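Local coordinates for VIN1 (Oscarella pearsei, PDB 6BFI), which binds actin filaments and may play a role in cell-cell adhesion, as a member of the vinculin/alpha-catenin family, at residues 23-27 and 40-44; 87-91 and 107-112; 517-521 and 586-592; 538-542 and 568-572. All blocks are in the same frame, centred on the assembly; numbering follows the deposited sequence. Where two conformers were deposited one is given.

Contact 1 (23-27 and 40-44); sequences QLVLF and LTPLV
Leu40, at the start of segment 40-44, meets helix 8-32 with two parts of its side chain. Its CB rests on the CD2 methyl of Leu24, while its own CD2 reaches further along the helix to Phe27, where it lies 3.6 Å from the CB of that residue. One turn on, Leu43 packs against Leu24, the two leucines running alongside in opposed senses, their CD2 methyls 3.7 Å apart. The same Leu43 CD2 comes up to the edge of the Phe27 ring, near its plane, at 4.3 Å from Phe27 CD2, and also rests on the CB of Gln23. Val44 crosses Leu24 at about a right angle, its CG2 3.9 Å from Leu24 CD1; this methyl is the one placed anti to the carbonyl carbon, while CG1, anti to the backbone N (chi1 169°), faces helix 68-97, where Leu88 and Ala92 receive Val44. Leu24 thus sends one methyl between Leu40 and Leu43 and the other to Val44. The cross-helix contact is made by aliphatic groups and one aromatic ring, so its cohesion comes from van der Waals packing and the burial of apolar surface, with shape rather than directed polar bonds setting the fit.

Contact 2 (87-91 and 107-112); sequences FLSDA and KLLDGA
Phe87 and Lys107 meet in a cation-pi contact, the ammonium of Lys107 lying over one face of the ring. NZ stands 3.6 Å from the centroid of the Phe87 ring, 28° off the normal and displaced toward the rim, so that CE1 is the ring atom it approaches most closely. The lysine arrives there because its chain, extended as far as CD, bends at chi3 (94°), which brings CE over CD1 of the Phe87 ring, and the bend at chi4 then turns NZ over the face. Asp90 flanks this bend: its OD2 is 3.5 Å from Lys107 CE but 4.6 Å from Lys107 NZ, a distance at which the opposite charges probably attract without direct contact. An alanine at Phe87 removes the ring, and the Lys107 ammonium, left without its aromatic mate, would probably be freer to turn. At the root of the ring, Phe87 CB sits 3.7 Å from Gly111 CA; a side chain on this glycine would run into Phe87, so its absence lets the helices close up. Leu88 CD2 lies 3.8 Å from the carbonyl carbon of Gly111, and one turn along, Ala91 CB meets Leu108 CB at 3.7 Å. Farther out, Leu88 touches Val47 of helix 41-59, and Leu108 touches His28 of helix 8-32. The axes of the two short segments approach to 7.8 Å at 155°, the close antiparallel packing, made possible by glycine and alanine, of consecutive helices in a vinculin-type helical bundle.

Contact 3 (517-521 and 586-592); sequences IALAE and PQNKDIQ
Ala518, in the last turn of helix 496-519, presents its carbonyl oxygen to the side-chain amide of Gln592. NE2 of Gln592 is 2.8 Å from Ala518 O, but the angle is too poor for a hydrogen bond. Leu519 crosses the amide obliquely, its CD2 3.5 Å from Gln592 OE1 and well out of the amide plane. Past Ala520, where the chain leaves the helix, Glu521 folds its side chain back at chi2 (-41°), which brings the carboxylate in beside Pro586 and Gln592. The carboxylate and the Gln592 amide approach from opposite directions with their planes only 12° apart. Glu521 OE1 also lies 2.9 Å from Pro586 O, a pair of acceptors with no proton to share if the acid is ionised. Within its own segment, Gln592 NE2 gives a weak hydrogen bond of 3.1 Å to Pro586 O. An alanine in place of Gln592 would probably leave Pro586 O without this weak donor and leave room beside Leu519 CD2 and the Ala518 carbonyl. The polar fit is thus loose, that weak bond the one that can be named; nearby carbonyls may favour protonated Glu521, while Lys589, 5.0 Å from NZ to Glu521 OE2, would favour the charged form.

Contact 4 (538-542 and 568-572); sequences ANRVI and LAKSI
Leu568 O is held by two donors of Ser571 that reach it from the same face of its carbonyl plane. The Ser571 hydroxyl donates at 2.7 Å from Ser571 OG to Leu568 O, tilted 22° from that plane, and the backbone N of Ser571 adds a second bond of 3.1 Å to the same oxygen. This double grip holds the turn at 568-571, from which Leu568 and Ile572 both face helix 524-550. Leu568 carries its CG anti to the backbone N (chi1 172°), from where CD2 extends between two residues of that helix: it meets Ile542 CD1 at 3.6 Å and Val541 CG1 at 3.9 Å. The Ile542 methyl also rests on the CB of Ala569. At the other end of the contact the tip of Ile572 does the touching, its CD1 lying 3.9 Å from Ala538 CB and 3.5 Å from Asn539 ND2, so that the methyl packs against both an alanine and the nitrogen end of an amide. Helix 589-615 adjoins the same apolar layer, with Val602 against Ala538 and Val606 and Val609 against Leu568. Val541 turns also to Met500 and Ser503 of helix 496-519, so the contact sits where helix 524-550 and segment 568-572 meet two further helices of the bundle.

How the contacts relate
The four contacts fall into two groups on opposite sides of the chain's centre. Contacts 1 and 2 have centres about 10 Å apart and touch through apolar packing; they join helices 8-32, 41-59, 68-97 and 102-145 in chain order, contact 1 closing before contact 2 opens. Contacts 3 and 4 lie about 24 Å apart between centres, without touching; contact 3 joins helix 496-519 to the start of helix 589-615, and contact 4, nested within the loop this closes, joins the next helix, 524-550, to segment 568-572. Between contacts of different groups the centres are about 71 to 97 Å apart, so they hold together separate regions of one largely helical vinculin-family protein.

Contact 1 (23-27 and 40-44)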
loop_
_atom_site.group_PDB
_atom_site.type_symbol
_atom_site.label_atom_id
_atom_site.label_comp_id
_atom_site.label_asym_id
_atom_site.label_seq_id
_atom_site.Cartn_x
_atom_site.Cartn_y
_atom_site.Cartn_z
ATOM N N GLN A 23 33.439 5.791 15.340
ATOM C CA GLN A 23 34.067 5.974 16.643
ATOM C C GLN A 23 35.504 6.466 16.514
ATOM O O GLN A 23 35.985 7.195 17.389
ATOM C CB GLN A 23 34.015 4.677 17.447
ATOM C CG GLN A 23 32.643 4.373 18.023
ATOM C CD GLN A 23 32.714 3.485 19.248
ATOM O OE1 GLN A 23 33.724 2.826 19.494
ATOM N NE2 GLN A 23 31.641 3.471 20.031
ATOM N N LEU A 24 36.203 6.084 15.441
ATOM C CA LEU A 24 37.535 6.638 15.205
ATOM C C LEU A 24 37.470 8.143 14.983
ATOM O O LEU A 24 38.281 8.899 15.535
ATOM C CB LEU A 24 38.195 5.951 14.010
ATOM C CG LEU A 24 38.781 4.564 14.266
ATOM C CD1 LEU A 24 39.293 3.952 12.970
ATOM C CD2 LEU A 24 39.893 4.654 15.301
ATOM N N VAL A 25 36.505 8.600 14.180
ATOM C CA VAL A 25 36.345 10.039 13.977
ATOM C C VAL A 25 35.985 10.730 15.289
ATOM O O VAL A 25 36.513 11.804 15.609
ATOM C CB VAL A 25 35.294 10.308 12.883
ATOM C CG1 VAL A 25 35.047 11.802 12.738
ATOM C CG2 VAL A 25 35.746 9.708 11.560
ATOM N N LEU A 26 35.093 10.117 16.075
ATOM C CA LEU A 26 34.682 10.716 17.341
ATOM C C LEU A 26 35.857 10.842 18.306
ATOM O O LEU A 26 35.979 11.845 19.017
ATOM C CB LEU A 26 33.560 9.893 17.973
ATOM C CG LEU A 26 32.224 9.777 17.232
ATOM C CD1 LEU A 26 31.301 8.797 17.947
ATOM C CD2 LEU A 26 31.559 11.134 17.095
ATOM N N PHE A 27 36.725 9.828 18.354
ATOM C CA PHE A 27 37.913 9.905 19.200
ATOM C C PHE A 27 38.875 10.974 18.701
ATOM O O PHE A 27 39.446 11.728 19.502
ATOM C CB PHE A 27 38.615 8.549 19.246
ATOM C CG PHE A 27 38.088 7.623 20.302
ATOM C CD1 PHE A 27 37.859 8.073 21.591
ATOM C CD2 PHE A 27 37.825 6.296 20.004
ATOM C CE1 PHE A 27 37.377 7.214 22.563
ATOM C CE2 PHE A 27 37.341 5.434 20.971
ATOM C CZ PHE A 27 37.117 5.892 22.250
ATOM N N LEU A 40 44.290 5.171 19.028
ATOM C CA LEU A 40 43.404 4.566 18.042
ATOM C C LEU A 40 43.887 3.207 17.553
ATOM O O LEU A 40 43.215 2.599 16.712
ATOM C CB LEU A 40 43.239 5.513 16.852
ATOM C CG LEU A 40 42.901 6.956 17.231
ATOM C CD1 LEU A 40 42.848 7.851 16.005
ATOM C CD2 LEU A 40 41.586 7.000 17.988
ATOM N N THR A 41 45.020 2.718 18.058
ATOM C CA THR A 41 45.593 1.472 17.552
ATOM C C THR A 41 44.667 0.269 17.694
ATOM O O THR A 41 44.540 -0.493 16.720
ATOM C CB THR A 41 46.945 1.219 18.231
ATOM O OG1 THR A 41 47.857 2.271 17.893
ATOM C CG2 THR A 41 47.530 -0.115 17.783
ATOM N N PRO A 42 44.010 0.021 18.836
ATOM C CA PRO A 42 43.143 -1.172 18.909
ATOM C C PRO A 42 41.984 -1.142 17.924
ATOM O O PRO A 42 41.724 -2.146 17.243
ATOM C CB PRO A 42 42.663 -1.161 20.369
ATOM C CG PRO A 42 42.812 0.253 20.812
ATOM C CD PRO A 42 44.043 0.742 20.123
ATOM N N LEU A 43 41.280 -0.013 17.827
ATOM C CA LEU A 43 40.153 0.087 16.904
ATOM C C LEU A 43 40.605 -0.100 15.459
ATOM O O LEU A 43 39.941 -0.789 14.671
ATOM C CB LEU A 43 39.461 1.438 17.085
ATOM C CG LEU A 43 37.934 1.476 17.075
ATOM C CD1 LEU A 43 37.367 0.467 18.059
ATOM C CD2 LEU A 43 37.445 2.877 17.407
ATOM N N VAL A 44 41.743 0.500 15.100
ATOM C CA VAL A 44 42.279 0.345 13.752
ATOM C C VAL A 44 42.668 -1.105 13.496
ATOM O O VAL A 44 42.492 -1.623 12.387
ATOM C CB VAL A 44 43.466 1.304 13.541
ATOM C CG1 VAL A 44 44.207 0.967 12.261
ATOM C CG2 VAL A 44 42.977 2.745 13.510
#

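Contact 2 (87-91 and 107-112)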
loop_
_atom_site.group_PDB
_atom_site.type_symbol
_atom_site.label_atom_id
_atom_site.label_comp_id
_atom_site.label_asym_id
_atom_site.label_seq_id
_atom_site.Cartn_x
_atom_site.Cartn_y
_atom_site.Cartn_z
ATOM N N PHE A 87 45.819 2.783 5.156
ATOM C CA PHE A 87 45.659 4.186 5.525
ATOM C C PHE A 87 45.229 4.327 6.978
ATOM O O PHE A 87 45.654 5.260 7.671
ATOM C CB PHE A 87 44.648 4.868 4.606
ATOM C CG PHE A 87 45.222 5.317 3.295
ATOM C CD1 PHE A 87 46.501 4.947 2.918
ATOM C CD2 PHE A 87 44.487 6.125 2.445
ATOM C CE1 PHE A 87 47.032 5.365 1.714
ATOM C CE2 PHE A 87 45.014 6.547 1.239
ATOM C CZ PHE A 87 46.287 6.167 0.873
ATOM N N LEU A 88 44.384 3.412 7.460
ATOM C CA LEU A 88 44.009 3.461 8.870
ATOM C C LEU A 88 45.200 3.166 9.774
ATOM O O LEU A 88 45.364 3.807 10.821
ATOM C CB LEU A 88 42.863 2.492 9.154
ATOM C CG LEU A 88 41.486 2.939 8.662
ATOM C CD1 LEU A 88 40.398 2.118 9.333
ATOM C CD2 LEU A 88 41.274 4.428 8.907
ATOM N N SER A 89 46.043 2.200 9.392
ATOM C CA SER A 89 47.231 1.906 10.193
ATOM C C SER A 89 48.154 3.119 10.278
ATOM O O SER A 89 48.584 3.522 11.370
ATOM C CB SER A 89 47.975 0.704 9.610
ATOM O OG SER A 89 47.151 -0.447 9.600
ATOM N N ASP A 90 48.466 3.717 9.124
ATOM C CA ASP A 90 49.293 4.920 9.112
ATOM C C ASP A 90 48.660 6.032 9.940
ATOM O O ASP A 90 49.359 6.755 10.660
ATOM C CB ASP A 90 49.519 5.388 7.676
ATOM C CG ASP A 90 50.063 4.290 6.778
ATOM O OD1 ASP A 90 50.635 3.310 7.305
ATOM O OD2 ASP A 90 49.922 4.414 5.542
ATOM N N ALA A 91 47.335 6.179 9.852
ATOM C CA ALA A 91 46.646 7.190 10.646
ATOM C C ALA A 91 46.852 6.957 12.136
ATOM O O ALA A 91 47.117 7.903 12.890
ATOM C CB ALA A 91 45.157 7.199 10.308
ATOM N N LYS A 107 44.741 10.684 6.073
ATOM C CA LYS A 107 44.667 9.239 5.879
ATOM C C LYS A 107 43.621 8.606 6.785
ATOM O O LYS A 107 43.066 7.553 6.445
ATOM C CB LYS A 107 46.037 8.603 6.110
ATOM C CG LYS A 107 47.135 9.196 5.241
ATOM C CD LYS A 107 48.446 8.449 5.396
ATOM C CE LYS A 107 48.588 7.379 4.331
ATOM N NZ LYS A 107 48.478 7.965 2.966
ATOM N N LEU A 108 43.335 9.227 7.933
ATOM C CA LEU A 108 42.270 8.729 8.796
ATOM C C LEU A 108 40.917 8.841 8.105
ATOM O O LEU A 108 40.141 7.878 8.079
ATOM C CB LEU A 108 42.259 9.491 10.122
ATOM C CG LEU A 108 41.185 9.029 11.115
ATOM C CD1 LEU A 108 41.592 7.728 11.788
ATOM C CD2 LEU A 108 40.889 10.098 12.149
ATOM N N LEU A 109 40.618 10.011 7.533
ATOM C CA LEU A 109 39.340 10.181 6.847
ATOM C C LEU A 109 39.287 9.370 5.556
ATOM O O LEU A 109 38.278 8.711 5.269
ATOM C CB LEU A 109 39.089 11.662 6.563
ATOM C CG LEU A 109 38.944 12.579 7.781
ATOM C CD1 LEU A 109 38.739 14.024 7.350
ATOM C CD2 LEU A 109 37.803 12.115 8.675
ATOM N N ASP A 110 40.369 9.400 4.771
ATOM C CA ASP A 110 40.397 8.688 3.495
ATOM C C ASP A 110 40.241 7.186 3.695
ATOM O O ASP A 110 39.362 6.559 3.094
ATOM C CB ASP A 110 41.693 8.998 2.747
ATOM C CG ASP A 110 41.542 10.146 1.768
ATOM O OD1 ASP A 110 40.679 11.019 2.001
ATOM O OD2 ASP A 110 42.283 10.171 0.764
ATOM N N GLY A 111 41.095 6.587 4.529
ATOM C CA GLY A 111 40.938 5.174 4.829
ATOM C C GLY A 111 39.621 4.868 5.511
ATOM O O GLY A 111 39.067 3.775 5.346
ATOM N N ALA A 112 39.098 5.829 6.277
ATOM C CA ALA A 112 37.806 5.652 6.932
ATOM C C ALA A 112 36.696 5.430 5.913
ATOM O O ALA A 112 35.935 4.460 6.005
ATOM C CB ALA A 112 37.504 6.866 7.808
#

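Contact 3 (517-521 and 586-592)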
loop_
_atom_site.group_PDB
_atom_site.type_symbol
_atom_site.label_atom_id
_atom_site.label_comp_id
_atom_site.label_asym_id
_atom_site.label_seq_id
_atom_site.Cartn_x
_atom_site.Cartn_y
_atom_site.Cartn_z
ATOM N N ILE A 517 -46.431 -7.247 -5.703
ATOM C CA ILE A 517 -46.574 -8.177 -6.818
ATOM C C ILE A 517 -47.154 -9.505 -6.342
ATOM O O ILE A 517 -47.816 -10.215 -7.109
ATOM C CB ILE A 517 -45.214 -8.359 -7.523
ATOM C CG1 ILE A 517 -44.719 -7.019 -8.069
ATOM C CG2 ILE A 517 -45.307 -9.372 -8.653
ATOM C CD1 ILE A 517 -43.326 -7.072 -8.659
ATOM N N ALA A 518 -46.939 -9.854 -5.073
ATOM C CA ALA A 518 -47.443 -11.122 -4.558
ATOM C C ALA A 518 -48.937 -11.058 -4.260
ATOM O O ALA A 518 -49.667 -12.013 -4.546
ATOM C CB ALA A 518 -46.668 -11.524 -3.304
ATOM N N LEU A 519 -49.410 -9.951 -3.686
ATOM C CA LEU A 519 -50.829 -9.841 -3.360
ATOM C C LEU A 519 -51.667 -9.628 -4.616
ATOM O O LEU A 519 -52.538 -10.443 -4.945
ATOM C CB LEU A 519 -51.053 -8.712 -2.355
ATOM C CG LEU A 519 -50.544 -8.996 -0.940
ATOM C CD1 LEU A 519 -50.982 -7.900 0.018
ATOM C CD2 LEU A 519 -51.024 -10.359 -0.459
ATOM N N ALA A 520 -51.426 -8.529 -5.328
ATOM C CA ALA A 520 -52.072 -8.298 -6.613
ATOM C C ALA A 520 -51.368 -9.132 -7.675
ATOM O O ALA A 520 -50.158 -8.997 -7.876
ATOM C CB ALA A 520 -52.038 -6.816 -6.974
ATOM N N GLU A 521 -52.122 -9.991 -8.356
ATOM C CA GLU A 521 -51.523 -10.994 -9.229
ATOM C C GLU A 521 -50.952 -10.385 -10.502
ATOM O O GLU A 521 -51.638 -10.294 -11.525
ATOM C CB GLU A 521 -52.539 -12.084 -9.566
ATOM C CG GLU A 521 -52.921 -12.927 -8.365
ATOM C CD GLU A 521 -51.723 -13.262 -7.493
ATOM O OE1 GLU A 521 -50.740 -13.830 -8.013
ATOM O OE2 GLU A 521 -51.764 -12.943 -6.286
ATOM N N PRO A 586 -50.179 -19.255 -7.607
ATOM C CA PRO A 586 -50.298 -17.791 -7.507
ATOM C C PRO A 586 -51.612 -17.317 -6.911
ATOM O O PRO A 586 -51.703 -16.145 -6.526
ATOM C CB PRO A 586 -50.158 -17.324 -8.964
ATOM C CG PRO A 586 -49.534 -18.478 -9.691
ATOM C CD PRO A 586 -50.047 -19.703 -9.002
ATOM N N GLN A 587 -52.624 -18.177 -6.816
ATOM C CA GLN A 587 -53.925 -17.763 -6.313
ATOM C C GLN A 587 -54.086 -17.983 -4.816
ATOM O O GLN A 587 -54.951 -17.350 -4.200
ATOM C CB GLN A 587 -55.037 -18.509 -7.058
ATOM C CG GLN A 587 -54.846 -18.559 -8.568
ATOM C CD GLN A 587 -54.743 -17.180 -9.195
ATOM O OE1 GLN A 587 -53.654 -16.617 -9.312
ATOM N NE2 GLN A 587 -55.881 -16.631 -9.606
ATOM N N ASN A 588 -53.279 -18.857 -4.218
ATOM C CA ASN A 588 -53.390 -19.141 -2.793
ATOM C C ASN A 588 -52.991 -17.912 -1.984
ATOM O O ASN A 588 -51.849 -17.447 -2.068
ATOM C CB ASN A 588 -52.511 -20.336 -2.428
ATOM C CG ASN A 588 -52.827 -20.900 -1.052
ATOM O OD1 ASN A 588 -53.440 -20.236 -0.218
ATOM N ND2 ASN A 588 -52.405 -22.136 -0.811
ATOM N N LYS A 589 -53.934 -17.387 -1.197
ATOM C CA LYS A 589 -53.634 -16.240 -0.345
ATOM C C LYS A 589 -52.752 -16.635 0.834
ATOM O O LYS A 589 -51.959 -15.816 1.317
ATOM C CB LYS A 589 -54.931 -15.605 0.158
ATOM C CG LYS A 589 -56.003 -15.420 -0.907
ATOM C CD LYS A 589 -55.573 -14.432 -1.979
ATOM C CE LYS A 589 -56.669 -14.243 -3.019
ATOM N NZ LYS A 589 -56.274 -13.285 -4.088
ATOM N N ASP A 590 -52.872 -17.879 1.302
ATOM C CA ASP A 590 -52.077 -18.336 2.438
ATOM C C ASP A 590 -50.589 -18.358 2.101
ATOM O O ASP A 590 -49.758 -17.874 2.880
ATOM C CB ASP A 590 -52.559 -19.720 2.877
ATOM C CG ASP A 590 -51.695 -20.325 3.965
ATOM O OD1 ASP A 590 -51.197 -19.570 4.827
ATOM O OD2 ASP A 590 -51.517 -21.561 3.958
ATOM N N ILE A 591 -50.236 -18.922 0.943
ATOM C CA ILE A 591 -48.839 -18.936 0.514
ATOM C C ILE A 591 -48.318 -17.512 0.360
ATOM O O ILE A 591 -47.155 -17.220 0.673
ATOM C CB ILE A 591 -48.691 -19.745 -0.789
ATOM C CG1 ILE A 591 -49.211 -21.172 -0.596
ATOM C CG2 ILE A 591 -47.242 -19.782 -1.239
ATOM C CD1 ILE A 591 -48.379 -22.006 0.357
ATOM N N GLN A 592 -49.173 -16.601 -0.115
ATOM C CA GLN A 592 -48.796 -15.193 -0.185
ATOM C C GLN A 592 -48.481 -14.640 1.199
ATOM O O GLN A 592 -47.507 -13.897 1.371
ATOM C CB GLN A 592 -49.910 -14.381 -0.845
ATOM C CG GLN A 592 -50.156 -14.719 -2.304
ATOM C CD GLN A 592 -51.344 -13.973 -2.881
ATOM O OE1 GLN A 592 -52.064 -13.277 -2.163
ATOM N NE2 GLN A 592 -51.556 -14.114 -4.185
#

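Contact 4 (538-542 and 568-572)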
loop_
_atom_site.group_PDB
_atom_site.type_symbol
_atom_site.label_atom_id
_atom_site.label_comp_id
_atom_site.label_asym_id
_atom_site.label_seq_id
_atom_site.Cartn_x
_atom_site.Cartn_y
_atom_site.Cartn_z
ATOM N N ALA A 538 -29.432 -9.132 0.574
ATOM C CA ALA A 538 -29.262 -9.614 1.939
ATOM C C ALA A 538 -27.935 -10.345 2.108
ATOM O O ALA A 538 -27.229 -10.143 3.104
ATOM C CB ALA A 538 -30.427 -10.524 2.323
ATOM N N ASN A 539 -27.574 -11.200 1.143
ATOM C CA ASN A 539 -26.296 -11.898 1.242
ATOM C C ASN A 539 -25.121 -10.936 1.132
ATOM O O ASN A 539 -24.067 -11.175 1.736
ATOM C CB ASN A 539 -26.205 -12.993 0.182
ATOM C CG ASN A 539 -26.430 -14.376 0.762
ATOM O OD1 ASN A 539 -25.522 -14.971 1.342
ATOM N ND2 ASN A 539 -27.645 -14.892 0.616
ATOM N N ARG A 540 -25.275 -9.849 0.373
ATOM C CA ARG A 540 -24.246 -8.816 0.367
ATOM C C ARG A 540 -24.131 -8.153 1.734
ATOM O O ARG A 540 -23.024 -7.823 2.183
ATOM C CB ARG A 540 -24.545 -7.786 -0.721
ATOM C CG ARG A 540 -24.110 -8.238 -2.108
ATOM C CD ARG A 540 -22.596 -8.303 -2.181
ATOM N NE ARG A 540 -22.008 -6.974 -2.042
ATOM C CZ ARG A 540 -20.815 -6.731 -1.511
ATOM N NH1 ARG A 540 -20.072 -7.728 -1.048
ATOM N NH2 ARG A 540 -20.367 -5.486 -1.433
ATOM N N VAL A 541 -25.263 -7.955 2.416
ATOM C CA VAL A 541 -25.215 -7.457 3.789
ATOM C C VAL A 541 -24.451 -8.437 4.671
ATOM O O VAL A 541 -23.656 -8.035 5.532
ATOM C CB VAL A 541 -26.640 -7.209 4.317
ATOM C CG1 VAL A 541 -26.625 -6.989 5.820
ATOM C CG2 VAL A 541 -27.269 -6.025 3.604
ATOM N N ILE A 542 -24.663 -9.737 4.451
ATOM C CA ILE A 542 -23.938 -10.757 5.205
ATOM C C ILE A 542 -22.437 -10.625 4.975
ATOM O O ILE A 542 -21.642 -10.648 5.922
ATOM C CB ILE A 542 -24.435 -12.164 4.824
ATOM C CG1 ILE A 542 -25.933 -12.303 5.100
ATOM C CG2 ILE A 542 -23.649 -13.227 5.577
ATOM C CD1 ILE A 542 -26.282 -12.266 6.558
ATOM N N LEU A 568 -29.861 -13.398 10.229
ATOM C CA LEU A 568 -30.340 -12.930 8.933
ATOM C C LEU A 568 -30.183 -14.008 7.868
ATOM O O LEU A 568 -31.080 -14.209 7.043
ATOM C CB LEU A 568 -29.595 -11.659 8.523
ATOM C CG LEU A 568 -29.852 -11.145 7.103
ATOM C CD1 LEU A 568 -31.326 -10.843 6.897
ATOM C CD2 LEU A 568 -29.005 -9.916 6.811
ATOM N N ALA A 569 -29.048 -14.713 7.877
ATOM C CA ALA A 569 -28.797 -15.742 6.875
ATOM C C ALA A 569 -29.756 -16.915 7.017
ATOM O O ALA A 569 -30.107 -17.549 6.015
ATOM C CB ALA A 569 -27.350 -16.226 6.970
ATOM N N LYS A 570 -30.198 -17.215 8.240
ATOM C CA LYS A 570 -31.144 -18.310 8.425
ATOM C C LYS A 570 -32.542 -17.989 7.910
ATOM O O LYS A 570 -33.408 -18.869 7.947
ATOM C CB LYS A 570 -31.216 -18.701 9.903
ATOM C CG LYS A 570 -29.938 -19.333 10.433
ATOM C CD LYS A 570 -30.180 -20.073 11.739
ATOM C CE LYS A 570 -28.928 -20.814 12.188
ATOM N NZ LYS A 570 -29.196 -21.714 13.344
ATOM N N SER A 571 -32.784 -16.771 7.423
ATOM C CA SER A 571 -34.099 -16.373 6.942
ATOM C C SER A 571 -34.170 -16.196 5.434
ATOM O O SER A 571 -35.272 -16.026 4.902
ATOM C CB SER A 571 -34.533 -15.061 7.610
ATOM O OG SER A 571 -33.764 -13.977 7.122
ATOM N N ILE A 572 -33.037 -16.228 4.732
ATOM C CA ILE A 572 -33.036 -15.921 3.305
ATOM C C ILE A 572 -33.645 -17.070 2.507
ATOM O O ILE A 572 -34.579 -16.868 1.721
ATOM C CB ILE A 572 -31.610 -15.594 2.832
ATOM C CG1 ILE A 572 -31.027 -14.456 3.674
ATOM C CG2 ILE A 572 -31.607 -15.232 1.353
ATOM C CD1 ILE A 572 -29.572 -14.162 3.389
#